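PDB 6EIB: diguanylate cyclase from Vibrio cholerae serotype O1, which catalyses the magnesium-dependent conversion of two GTP molecules into cyclic di-GMP and is involved in biofilm formation. Local coordinates for residues 34-39 with 82-87. Numbering follows the deposited sequence.
Sequences ISIDID and FIIVLE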
# COMPACT_ATOMS: atom_id res chain seq x y z
N ILE A 34 0.81 -4.45 -2.62
CA ILE A 34 -0.31 -3.49 -2.49
C ILE A 34 0.19 -2.09 -2.67
O ILE A 34 1.12 -1.68 -1.97
CB ILE A 34 -0.99 -3.54 -1.10
CG1 ILE A 34 -1.46 -4.96 -0.76
CG2 ILE A 34 -2.20 -2.55 -1.08
CD1 ILE A 34 -1.76 -5.17 0.80
N SER A 35 -0.44 -1.35 -3.57
CA SER A 35 -0.14 0.05 -3.76
C SER A 35 -1.25 0.89 -3.18
O SER A 35 -2.41 0.62 -3.45
CB SER A 35 -0.02 0.40 -5.26
OG SER A 35 1.07 -0.30 -5.83
N ILE A 36 -0.90 1.85 -2.35
CA ILE A 36 -1.90 2.65 -1.63
C ILE A 36 -1.64 4.09 -1.89
O ILE A 36 -0.50 4.51 -1.91
CB ILE A 36 -1.86 2.36 -0.11
CG1 ILE A 36 -2.44 0.98 0.16
CG2 ILE A 36 -2.67 3.43 0.67
CD1 ILE A 36 -2.25 0.51 1.61
N ASP A 37 -2.70 4.86 -2.15
CA ASP A 37 -2.55 6.30 -2.28
C ASP A 37 -3.63 6.95 -1.42
O ASP A 37 -4.80 6.61 -1.50
CB ASP A 37 -2.64 6.75 -3.74
CG ASP A 37 -2.14 8.18 -3.94
OD1 ASP A 37 -0.92 8.42 -3.79
OD2 ASP A 37 -2.94 9.05 -4.32
N ILE A 38 -3.20 7.88 -0.59
CA ILE A 38 -4.12 8.62 0.26
C ILE A 38 -4.90 9.63 -0.57
O ILE A 38 -4.30 10.39 -1.36
CB ILE A 38 -3.36 9.33 1.37
CG1 ILE A 38 -2.63 8.27 2.24
CG2 ILE A 38 -4.33 10.20 2.19
CD1 ILE A 38 -1.67 8.87 3.26
N ASP A 39 -6.23 9.64 -0.41
CA ASP A 39 -7.09 10.55 -1.18
C ASP A 39 -7.00 11.95 -0.63
O ASP A 39 -7.02 12.12 0.59
CB ASP A 39 -8.56 10.09 -1.16
CG ASP A 39 -8.80 8.79 -1.93
OD1 ASP A 39 -8.45 8.76 -3.12
OD2 ASP A 39 -9.31 7.78 -1.31
N PHE A 82 2.10 4.53 -0.92
CA PHE A 82 2.82 3.48 -0.22
C PHE A 82 2.76 2.21 -1.00
O PHE A 82 1.86 2.01 -1.83
CB PHE A 82 2.23 3.21 1.18
CG PHE A 82 2.48 4.32 2.15
CD1 PHE A 82 1.65 5.45 2.18
CD2 PHE A 82 3.55 4.25 3.03
CE1 PHE A 82 1.89 6.48 3.08
CE2 PHE A 82 3.80 5.26 3.93
CZ PHE A 82 2.96 6.39 3.96
N ILE A 83 3.71 1.34 -0.70
CA ILE A 83 3.67 0.02 -1.23
C ILE A 83 3.87 -0.96 -0.06
O ILE A 83 4.69 -0.70 0.82
CB ILE A 83 4.75 -0.11 -2.31
CG1 ILE A 83 4.76 -1.48 -2.98
CG2 ILE A 83 6.09 0.09 -1.68
CD1 ILE A 83 5.71 -1.45 -4.24
N ILE A 84 3.11 -2.04 -0.07
CA ILE A 84 3.30 -3.12 0.89
C ILE A 84 3.59 -4.39 0.12
O ILE A 84 2.84 -4.78 -0.78
CB ILE A 84 2.08 -3.31 1.78
CG1 ILE A 84 1.77 -2.00 2.49
CG2 ILE A 84 2.31 -4.43 2.84
CD1 ILE A 84 0.42 -2.01 3.16
N VAL A 85 4.68 -5.05 0.51
CA VAL A 85 5.06 -6.29 -0.13
C VAL A 85 4.90 -7.43 0.83
O VAL A 85 5.44 -7.37 1.94
CB VAL A 85 6.53 -6.23 -0.62
CG1 VAL A 85 6.99 -7.62 -1.16
CG2 VAL A 85 6.66 -5.12 -1.69
N LEU A 86 4.14 -8.45 0.43
CA LEU A 86 3.83 -9.56 1.35
C LEU A 86 4.42 -10.89 0.86
O LEU A 86 3.95 -11.45 -0.12
CB LEU A 86 2.33 -9.72 1.55
CG LEU A 86 1.40 -8.63 2.10
CD1 LEU A 86 -0.05 -9.04 1.90
CD2 LEU A 86 1.58 -8.47 3.59
N GLU A 87 5.47 -11.37 1.51
CA GLU A 87 6.04 -12.68 1.11
C GLU A 87 5.13 -13.86 1.43
O GLU A 87 4.38 -13.84 2.41
CB GLU A 87 7.41 -12.89 1.75
CG GLU A 87 8.48 -11.95 1.23
CD GLU A 87 9.88 -12.41 1.64
OE1 GLU A 87 10.42 -11.86 2.62
OE2 GLU A 87 10.45 -13.33 1.00
O HOH W 1 2.66 1.84 -4.54
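Two antiparallel strands at the centre of the GGDEF-domain sheet meet here, pairing Ile34 with Ile84, Ser35 with Ile83 and Ile36 with Phe82. Both isoleucine-led outer pairs are hydrogen-bonded in both directions: Ile34 N to Ile84 O is 2.8 Å and Ile36 N to Phe82 O is also 2.8 Å, each with N-H...O near 166°. At the non-hydrogen-bonded pair between them, Ile83 CA lies 3.2 Å from Ile34 O, a CA-H...O contact. Phe82 O also accepts from a water 2.8 Å away, which in turn accepts from Ser35 OG at 3.0 Å; this hydroxyl is hydrogen-bonded to Ser140 as well. On the face bearing Ile36 and Ile84, both residues set CG1 anti to the carbonyl carbon (chi1 -73° and -57°), and their CD1 atoms meet at 4.0 Å. Ile38 CD1 approaches the edge of the Phe82 ring, 4.3 Å from CE1. Asp37 and Ile38, on the strand of residues 31-38, probably bind magnesium as in related enzymes and lie close to Glu80. Helix 50-67 covers the face of Ile36, Ile84 and Phe82 through Leu60 and Phe64, the latter edge-to-face with Phe82; helix 10-27 packs on Ile83, on the other face, while strands 119-125 and 73-76 flank the pair.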